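Phenylacetic acid degradation-related protein (Silicibacter sp., PDB 2QWZ) is probably a hotdog-fold thioesterase that hydrolyses a thioester substrate not yet established, perhaps in phenylacetic acid degradation. Local coordinates at residues D47-K51 against G52-M56; G69-G73 against P74-A78; A86-L89 against A90-R94. All blocks are in the same frame, centred on the assembly; numbering follows the deposited sequence.

In the fold
Contacts 1 and 3 lie close together, their centres about 12 Å apart: the hairpin of strands 44-49 and 53-58 rests against the C-terminal turns of helix 73-92. Contact 2 is at the other end of that helix, about 24 Å from contact 3 between centres and across the middle of the chain. Contact 1 is largely a surface feature, built from backbone bonds between strands with one apolar pair on its inner side. Contact 3 is buried, adding a histidine-to-carbonyl bond to its helical bonds. Contact 2, partly buried, gathers hydroxyls and N-H groups at the helix start, where an acetate ion binds. Contacts 2 and 3 thus share one helix but treat its two ends differently.

Contact 1 (D47-K51 against G52-M56); sequences DALAK and GEITM
Leu49 and Ile54 form the close-packed inner side of this beta hairpin, a non-hydrogen-bonded antiparallel pair in which Leu49 CD1 meets Ile54 CD1 at 4.1 Å. Ile54 CG1, anti to its own backbone N (chi1 -168°), is brought against the partner strand, 3.2 Å from Ala48 O. That carbonyl also receives Thr55 N at 3.0 Å, the donor standing somewhat off its plane. Nearer the turn, Ala50 N reaches Glu53 O at 2.9 Å almost in line with the C=O bond, whereas the return bond from Glu53 N to Ala50 O is longer, 3.3 Å, and arrives from above the carbonyl plane. These two bonds close a tight type I turn through Lys51 and Gly52. At the far end Asp47 and Ala48 both face Thr55 in a classic beta bulge: Thr55 O takes weak bonds from Asp47 N (2.7 Å) and Ala48 N (3.3 Å). The outer side is looser. Ala48 CB and Thr55 OG1 are 4.3 Å apart, and Ala48, Ala50, Lys51 and Glu53 are exposed to solvent. Asp47 CB rests against Thr55 CG2, while its carboxylate turns to a salt bridge with Arg57. Strand 53-58 continues the sheet by pairing with strand 117-126, while Leu49 and Ile54 pack on Leu29 of helix 26-36 and Met56 lies against Leu79 and Ser83 of helix 73-92.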
ATOM      1  N   ASP A  47       7.351 -23.958   9.238  1.00 30.65           N
ATOM      2  CA  ASP A  47       8.702 -24.503   9.184  1.00 28.71           C
ATOM      3  C   ASP A  47       9.657 -24.072  10.295  1.00 28.48           C
ATOM      4  O   ASP A  47      10.474 -24.866  10.747  1.00 28.35           O
ATOM      5  CB  ASP A  47       9.383 -24.179   7.836  1.00 30.18           C
ATOM      6  CG  ASP A  47       8.771 -24.907   6.702  1.00 27.26           C
ATOM      7  OD1 ASP A  47       7.894 -25.747   6.946  1.00 33.69           O
ATOM      8  OD2 ASP A  47       9.170 -24.643   5.555  1.00 36.12           O
ATOM      9  N   ALA A  48       9.617 -22.814  10.694  1.00 30.26           N
ATOM     10  CA  ALA A  48      10.501 -22.314  11.742  1.00 30.08           C
ATOM     11  C   ALA A  48       9.880 -21.133  12.450  1.00 30.06           C
ATOM     12  O   ALA A  48       9.091 -20.411  11.875  1.00 33.07           O
ATOM     13  CB  ALA A  48      11.818 -21.906  11.155  1.00 29.93           C
ATOM     14  N   LEU A  49      10.284 -20.933  13.693  1.00 28.21           N
ATOM     15  CA  LEU A  49       9.824 -19.833  14.516  1.00 29.50           C
ATOM     16  C   LEU A  49      10.994 -19.345  15.367  1.00 30.39           C
ATOM     17  O   LEU A  49      11.701 -20.147  15.964  1.00 29.91           O
ATOM     18  CB  LEU A  49       8.702 -20.292  15.418  1.00 22.92           C
ATOM     19  CG  LEU A  49       8.209 -19.235  16.416  1.00 27.01           C
ATOM     20  CD1 LEU A  49       7.393 -18.214  15.701  1.00 25.14           C
ATOM     21  CD2 LEU A  49       7.392 -19.903  17.452  1.00 14.64           C
ATOM     22  N   ALA A  50      11.215 -18.031  15.351  1.00 31.85           N
ATOM     23  CA  ALA A  50      12.269 -17.365  16.101  1.00 31.86           C
ATOM     24  C   ALA A  50      11.637 -16.079  16.596  1.00 33.08           C
ATOM     25  O   ALA A  50      10.535 -15.711  16.128  1.00 33.13           O
ATOM     26  CB  ALA A  50      13.444 -17.080  15.206  1.00 33.03           C
ATOM     27  N   LYS A  51      12.326 -15.383  17.496  1.00 32.57           N
ATOM     28  CA  LYS A  51      11.803 -14.165  18.117  1.00 35.29           C
ATOM     29  C   LYS A  51      11.368 -13.123  17.087  1.00 33.93           C
ATOM     30  O   LYS A  51      10.354 -12.447  17.256  1.00 29.93           O
ATOM     31  CB  LYS A  51      12.842 -13.530  19.065  1.00 34.59           C
ATOM     32  CG  LYS A  51      12.969 -14.220  20.429  1.00 44.79           C
ATOM     33  CD  LYS A  51      13.813 -13.387  21.444  1.00 44.64           C
ATOM     34  CE  LYS A  51      15.286 -13.809  21.443  1.00 52.70           C
ATOM     35  NZ  LYS A  51      15.522 -14.911  22.406  1.00 55.44           N
ATOM     36  N   GLY A  52      12.145 -12.965  16.022  1.00 33.17           N
ATOM     37  CA  GLY A  52      11.843 -11.907  15.073  1.00 33.57           C
ATOM     38  C   GLY A  52      11.059 -12.345  13.851  1.00 35.02           C
ATOM     39  O   GLY A  52      10.558 -11.510  13.096  1.00 35.06           O
ATOM     40  N   GLU A  53      10.969 -13.654  13.647  1.00 35.81           N
ATOM     41  CA  GLU A  53      10.721 -14.210  12.322  1.00 37.07           C
ATOM     42  C   GLU A  53      10.030 -15.553  12.337  1.00 33.42           C
ATOM     43  O   GLU A  53      10.182 -16.324  13.258  1.00 31.35           O
ATOM     44  CB  GLU A  53      12.040 -14.385  11.595  1.00 40.22           C
ATOM     45  CG  GLU A  53      12.981 -13.207  11.722  1.00 51.30           C
ATOM     46  CD  GLU A  53      14.152 -13.313  10.764  1.00 59.83           C
ATOM     47  OE1 GLU A  53      14.793 -14.385  10.730  1.00 69.41           O
ATOM     48  OE2 GLU A  53      14.425 -12.324  10.047  1.00 67.51           O
ATOM     49  N   ILE A  54       9.269 -15.827  11.281  1.00 31.56           N
ATOM     50  CA  ILE A  54       8.631 -17.119  11.117  1.00 27.41           C
ATOM     51  C   ILE A  54       8.754 -17.513   9.660  1.00 24.86           C
ATOM     52  O   ILE A  54       8.683 -16.647   8.834  1.00 22.35           O
ATOM     53  CB  ILE A  54       7.172 -17.029  11.483  1.00 23.02           C
ATOM     54  CG1 ILE A  54       6.551 -18.423  11.601  1.00 26.66           C
ATOM     55  CG2 ILE A  54       6.403 -16.126  10.522  1.00 17.94           C
ATOM     56  CD1 ILE A  54       5.163 -18.423  12.292  1.00 19.58           C
ATOM     57  N   THR A  55       8.909 -18.805   9.386  1.00 26.29           N
ATOM     58  CA  THR A  55       8.755 -19.390   8.032  1.00 27.65           C
ATOM     59  C   THR A  55       7.540 -20.286   7.979  1.00 27.12           C
ATOM     60  O   THR A  55       7.471 -21.283   8.691  1.00 28.53           O
ATOM     61  CB  THR A  55       9.975 -20.181   7.615  1.00 28.75           C
ATOM     62  OG1 THR A  55      11.091 -19.337   7.781  1.00 29.77           O
ATOM     63  CG2 THR A  55       9.900 -20.626   6.139  1.00 24.50           C
HETATM   64  N   MSE A  56       6.543 -19.885   7.189  1.00 25.81           N
HETATM   65  CA  MSE A  56       5.332 -20.662   7.021  1.00 25.14           C
HETATM   66  C   MSE A  56       5.299 -21.291   5.636  1.00 27.86           C
HETATM   67  O   MSE A  56       5.759 -20.663   4.679  1.00 24.30           O
HETATM   68  CB  MSE A  56       4.149 -19.752   7.180  1.00 28.55           C
HETATM   69  CG  MSE A  56       2.840 -20.440   7.233  1.00 32.81           C
HETATM   70 SE   MSE A  56       2.220 -20.938   8.999  0.75 41.73          SE
HETATM   71  CE  MSE A  56       2.222 -19.297  10.020  1.00 22.26           C
TER

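Contact 2 (G69-G73 against P74-A78); sequences GTVSG and PSMFA. With ACT (acetate ion), chain E.
The N-terminus of helix 73-92 is capped by Ser72, the N-cap residue, whose OG accepts a hydrogen bond from Ser75 N at 3.2 Å. With OG held between the backbone N and the carbonyl carbon (chi1 70°), the hydroxyl turns back over the first helical turn. Ser72 O takes up Met76 N at 3.0 Å in a nearly straight bond, and Gly73 O receives Phe77 N at 2.8 Å. An acetate ion, probably from the crystallisation liquor, sits beside this first turn, against the two serines. Its OXT is bound by Ser75 OG at 2.7 Å and by Ser72 N at 3.2 Å, with a weak bond from Ser72 OG; Arg63 also binds the ion. In hotdog-fold thioesterases the start of the central helix commonly borders the active site, so the ion may mark an anion-friendly spot there. Behind the serines, Val71 CG1 presses tightly on Ser75 CB at 3.4 Å and lies 4.1 Å from Met76 CG. The selenomethionine Met76 bends at its last torsion, and Met76 CE comes 3.6 Å from Val71 O. On another side of the turn, Pro74 packs on Phe77 of the second subunit.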
ATOM      1  N   GLY A  69      -0.367 -25.129 -13.398  1.00 47.96           N
ATOM      2  CA  GLY A  69      -1.084 -24.119 -12.609  1.00 48.76           C
ATOM      3  C   GLY A  69      -0.235 -23.625 -11.449  1.00 48.26           C
ATOM      4  O   GLY A  69       0.645 -24.356 -10.962  1.00 49.82           O
ATOM      5  N   THR A  70      -0.488 -22.388 -11.020  1.00 45.52           N
ATOM      6  CA  THR A  70       0.327 -21.725  -9.993  1.00 43.22           C
ATOM      7  C   THR A  70      -0.565 -21.088  -8.934  1.00 41.12           C
ATOM      8  O   THR A  70      -1.725 -20.803  -9.166  1.00 41.10           O
ATOM      9  CB  THR A  70       1.341 -20.697 -10.606  1.00 42.69           C
ATOM     10  OG1 THR A  70       0.650 -19.697 -11.353  1.00 41.15           O
ATOM     11  CG2 THR A  70       2.338 -21.373 -11.528  1.00 38.82           C
ATOM     12  N   VAL A  71      -0.021 -20.917  -7.743  1.00 40.68           N
ATOM     13  CA  VAL A  71      -0.788 -20.426  -6.609  1.00 38.27           C
ATOM     14  C   VAL A  71      -1.435 -19.042  -6.895  1.00 37.14           C
ATOM     15  O   VAL A  71      -0.827 -18.181  -7.516  1.00 36.75           O
ATOM     16  CB  VAL A  71       0.106 -20.392  -5.366  1.00 35.87           C
ATOM     17  CG1 VAL A  71      -0.652 -19.811  -4.159  1.00 38.98           C
ATOM     18  CG2 VAL A  71       0.563 -21.775  -5.069  1.00 37.43           C
ATOM     19  N   SER A  72      -2.678 -18.859  -6.460  1.00 36.63           N
ATOM     20  CA  SER A  72      -3.451 -17.650  -6.766  1.00 36.07           C
ATOM     21  C   SER A  72      -3.059 -16.463  -5.872  1.00 36.01           C
ATOM     22  O   SER A  72      -2.382 -16.651  -4.871  1.00 34.81           O
ATOM     23  CB  SER A  72      -4.937 -17.946  -6.616  1.00 34.24           C
ATOM     24  OG  SER A  72      -5.297 -18.143  -5.250  1.00 34.98           O
ATOM     25  N   GLY A  73      -3.486 -15.252  -6.233  1.00 34.45           N
ATOM     26  CA  GLY A  73      -3.221 -14.063  -5.418  1.00 32.42           C
ATOM     27  C   GLY A  73      -3.940 -14.097  -4.089  1.00 34.11           C
ATOM     28  O   GLY A  73      -3.384 -13.700  -3.053  1.00 32.85           O
ATOM     29  N   PRO A  74      -5.189 -14.561  -4.092  1.00 34.22           N
ATOM     30  CA  PRO A  74      -5.821 -14.767  -2.802  1.00 34.71           C
ATOM     31  C   PRO A  74      -5.089 -15.761  -1.894  1.00 33.92           C
ATOM     32  O   PRO A  74      -5.125 -15.585  -0.676  1.00 28.90           O
ATOM     33  CB  PRO A  74      -7.236 -15.259  -3.170  1.00 33.97           C
ATOM     34  CG  PRO A  74      -7.455 -14.726  -4.547  1.00 37.25           C
ATOM     35  CD  PRO A  74      -6.118 -14.839  -5.202  1.00 34.42           C
ATOM     36  N   SER A  75      -4.431 -16.767  -2.474  1.00 31.27           N
ATOM     37  CA  SER A  75      -3.740 -17.792  -1.685  1.00 31.85           C
ATOM     38  C   SER A  75      -2.446 -17.239  -1.119  1.00 31.77           C
ATOM     39  O   SER A  75      -2.157 -17.447   0.074  1.00 28.89           O
ATOM     40  CB  SER A  75      -3.474 -19.063  -2.508  1.00 31.45           C
ATOM     41  OG  SER A  75      -4.636 -19.861  -2.552  1.00 31.29           O
HETATM   42  N   MSE A  76      -1.714 -16.507  -1.967  1.00 27.98           N
HETATM   43  CA  MSE A  76      -0.552 -15.700  -1.530  1.00 29.72           C
HETATM   44  C   MSE A  76      -0.916 -14.697  -0.439  1.00 27.54           C
HETATM   45  O   MSE A  76      -0.206 -14.553   0.528  1.00 29.13           O
HETATM   46  CB  MSE A  76       0.112 -15.007  -2.715  1.00 24.56           C
HETATM   47  CG  MSE A  76       0.781 -15.999  -3.609  1.00 28.52           C
HETATM   48 SE   MSE A  76       1.872 -15.197  -4.997  0.75 34.55          SE
HETATM   49  CE  MSE A  76       0.504 -15.067  -6.334  1.00 22.03           C
ATOM     50  N   PHE A  77      -2.029 -14.014  -0.602  1.00 29.23           N
ATOM     51  CA  PHE A  77      -2.554 -13.163   0.443  1.00 26.32           C
ATOM     52  C   PHE A  77      -2.708 -13.933   1.749  1.00 26.29           C
ATOM     53  O   PHE A  77      -2.291 -13.467   2.812  1.00 26.06           O
ATOM     54  CB  PHE A  77      -3.906 -12.569   0.037  1.00 28.50           C
ATOM     55  CG  PHE A  77      -4.512 -11.737   1.127  1.00 20.72           C
ATOM     56  CD1 PHE A  77      -5.215 -12.324   2.149  1.00 27.44           C
ATOM     57  CD2 PHE A  77      -4.271 -10.383   1.187  1.00 23.34           C
ATOM     58  CE1 PHE A  77      -5.698 -11.560   3.186  1.00 28.35           C
ATOM     59  CE2 PHE A  77      -4.765  -9.622   2.212  1.00 33.22           C
ATOM     60  CZ  PHE A  77      -5.460 -10.207   3.211  1.00 27.41           C
ATOM     61  N   ALA A  78      -3.332 -15.115   1.633  1.00 27.68           N
ATOM     62  CA  ALA A  78      -3.568 -16.062   2.720  1.00 25.17           C
ATOM     63  C   ALA A  78      -2.281 -16.437   3.430  1.00 26.68           C
ATOM     64  O   ALA A  78      -2.229 -16.383   4.648  1.00 26.49           O
ATOM     65  CB  ALA A  78      -4.290 -17.329   2.185  1.00 21.80           C
TER
HETATM   66  C   ACT E 141      -5.245 -21.547  -5.750  1.00 51.45           C
HETATM   67  O   ACT E 141      -6.095 -22.324  -5.271  1.00 53.46           O
HETATM   68  OXT ACT E 141      -4.359 -21.142  -4.954  1.00 41.71           O
HETATM   69  CH3 ACT E 141      -5.339 -21.190  -7.214  1.00 53.94           C

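Contact 3 (A86-L89 against A90-R94); sequences ALVL and AHLGR
Residues 86-92 form the last turns of helix 73-92, with Ala86 O accepting Ala90 N at 2.8 Å and Leu89 O accepting Gly93 N at 2.9 Å where the helix gives out. Between these bonds, Val88 O serves two donors from different directions: Leu92 N at 3.0 Å, lying in the carbonyl plane, and His91 N, standing well above it. The chief side-chain interaction belongs to His91, which folds back along its own helix. Its CG lies beside the backbone N (chi1 -66°), and this brings ND1 to Leu87 O, one turn earlier, at 2.7 Å. The bond is nearly straight (171° at the hydrogen), and the oxygen lies in the plane of the ring, at its edge. Leu87 runs alongside the imidazole, CD1 touching CE1 of His91 at 3.9 Å. The other ring nitrogen, NE2, makes a weak hydrogen bond to Lys51 O at the hairpin turn, so the ring spans from helix to hairpin; the straight ND1 bond mainly sets its turn, and the weak one adds to it. A phenylalanine in place of His91 would probably leave Leu87 O without its side-chain donor and Lys51 O without its weak mate, weakening the polar tie between helix end and hairpin. One residue further round, Val88 and Leu92 lie side by side and point the same way, CG1 to CD1 at 3.7 Å. Leu123 of strand 117-126 packs on Leu87, Val88 and His91, while Leu29 of helix 26-36 covers Ala90. Gly93, with its positive phi (89°), ends the helix as a C-terminal glycine, and the whole forms the distal end of the long central helix that a hotdog fold wraps in its antiparallel sheet.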
ATOM      1  N   ALA A  86       0.431 -15.198  12.825  1.00 32.64           N
ATOM      2  CA  ALA A  86       1.023 -16.252  13.655  1.00 32.08           C
ATOM      3  C   ALA A  86       2.185 -15.712  14.473  1.00 32.26           C
ATOM      4  O   ALA A  86       2.261 -15.999  15.656  1.00 32.51           O
ATOM      5  CB  ALA A  86       1.479 -17.435  12.785  1.00 29.39           C
ATOM      6  N   LEU A  87       3.055 -14.896  13.856  1.00 33.90           N
ATOM      7  CA  LEU A  87       4.161 -14.235  14.586  1.00 33.13           C
ATOM      8  C   LEU A  87       3.646 -13.247  15.640  1.00 30.67           C
ATOM      9  O   LEU A  87       4.183 -13.169  16.733  1.00 31.42           O
ATOM     10  CB  LEU A  87       5.099 -13.541  13.625  1.00 33.25           C
ATOM     11  CG  LEU A  87       6.564 -13.263  13.994  1.00 39.32           C
ATOM     12  CD1 LEU A  87       7.415 -14.448  14.505  1.00 34.69           C
ATOM     13  CD2 LEU A  87       7.167 -12.732  12.775  1.00 26.74           C
ATOM     14  N   VAL A  88       2.596 -12.511  15.332  1.00 30.10           N
ATOM     15  CA  VAL A  88       2.045 -11.605  16.318  1.00 32.96           C
ATOM     16  C   VAL A  88       1.535 -12.396  17.512  1.00 30.86           C
ATOM     17  O   VAL A  88       1.905 -12.103  18.638  1.00 34.67           O
ATOM     18  CB  VAL A  88       0.964 -10.692  15.717  1.00 35.96           C
ATOM     19  CG1 VAL A  88       0.295  -9.896  16.809  1.00 27.56           C
ATOM     20  CG2 VAL A  88       1.580  -9.778  14.727  1.00 20.54           C
ATOM     21  N   LEU A  89       0.757 -13.439  17.258  1.00 31.02           N
ATOM     22  CA  LEU A  89       0.278 -14.360  18.310  1.00 34.49           C
ATOM     23  C   LEU A  89       1.368 -15.090  19.102  1.00 32.93           C
ATOM     24  O   LEU A  89       1.195 -15.343  20.287  1.00 33.43           O
ATOM     25  CB  LEU A  89      -0.647 -15.439  17.726  1.00 38.61           C
ATOM     26  CG  LEU A  89      -2.149 -15.184  17.665  1.00 47.59           C
ATOM     27  CD1 LEU A  89      -2.837 -16.513  17.327  1.00 55.79           C
ATOM     28  CD2 LEU A  89      -2.701 -14.614  18.964  1.00 52.46           C
ATOM     29  N   ALA A  90       2.460 -15.454  18.443  1.00 31.71           N
ATOM     30  CA  ALA A  90       3.634 -16.047  19.096  1.00 30.43           C
ATOM     31  C   ALA A  90       4.188 -15.162  20.217  1.00 31.72           C
ATOM     32  O   ALA A  90       4.766 -15.657  21.197  1.00 33.68           O
ATOM     33  CB  ALA A  90       4.709 -16.311  18.068  1.00 30.81           C
ATOM     34  N   HIS A  91       4.000 -13.854  20.074  1.00 32.32           N
ATOM     35  CA  HIS A  91       4.416 -12.871  21.074  1.00 29.91           C
ATOM     36  C   HIS A  91       3.288 -12.495  22.052  1.00 32.52           C
ATOM     37  O   HIS A  91       3.530 -12.330  23.235  1.00 35.89           O
ATOM     38  CB  HIS A  91       4.965 -11.641  20.356  1.00 29.56           C
ATOM     39  CG  HIS A  91       6.245 -11.907  19.592  1.00 25.47           C
ATOM     40  ND1 HIS A  91       6.256 -12.479  18.340  1.00 30.98           N
ATOM     41  CD2 HIS A  91       7.547 -11.725  19.923  1.00 35.12           C
ATOM     42  CE1 HIS A  91       7.506 -12.612  17.913  1.00 30.31           C
ATOM     43  NE2 HIS A  91       8.316 -12.154  18.849  1.00 28.45           N
ATOM     44  N   LEU A  92       2.057 -12.386  21.579  1.00 35.75           N
ATOM     45  CA  LEU A  92       0.968 -11.844  22.400  1.00 39.22           C
ATOM     46  C   LEU A  92       0.147 -12.881  23.148  1.00 41.87           C
ATOM     47  O   LEU A  92      -0.491 -12.549  24.157  1.00 44.82           O
ATOM     48  CB  LEU A  92       0.040 -10.984  21.554  1.00 39.26           C
ATOM     49  CG  LEU A  92       0.630  -9.681  20.999  1.00 40.63           C
ATOM     50  CD1 LEU A  92      -0.450  -8.901  20.250  1.00 42.99           C
ATOM     51  CD2 LEU A  92       1.251  -8.833  22.097  1.00 32.75           C
ATOM     52  N   GLY A  93       0.128 -14.114  22.654  1.00 44.57           N
ATOM     53  CA  GLY A  93      -0.549 -15.205  23.352  1.00 49.29           C
ATOM     54  C   GLY A  93      -2.020 -15.400  23.006  1.00 53.06           C
ATOM     55  O   GLY A  93      -2.556 -14.735  22.119  1.00 54.49           O
ATOM     56  N   ARG A  94      -2.666 -16.312  23.734  1.00 57.61           N
ATOM     57  CA  ARG A  94      -4.030 -16.775  23.428  1.00 61.30           C
ATOM     58  C   ARG A  94      -5.091 -15.693  23.517  1.00 63.45           C
ATOM     59  O   ARG A  94      -5.931 -15.544  22.627  1.00 63.73           O
ATOM     60  CB  ARG A  94      -4.441 -17.874  24.398  1.00 62.19           C
ATOM     61  CG  ARG A  94      -3.642 -19.137  24.293  1.00 66.71           C
ATOM     62  CD  ARG A  94      -4.259 -20.264  25.128  1.00 70.46           C
ATOM     63  NE  ARG A  94      -3.941 -21.561  24.542  1.00 71.24           N
ATOM     64  CZ  ARG A  94      -2.728 -22.114  24.541  1.00 74.89           C
ATOM     65  NH1 ARG A  94      -1.687 -21.507  25.115  1.00 75.07           N
ATOM     66  NH2 ARG A  94      -2.554 -23.292  23.959  1.00 75.27           N
TER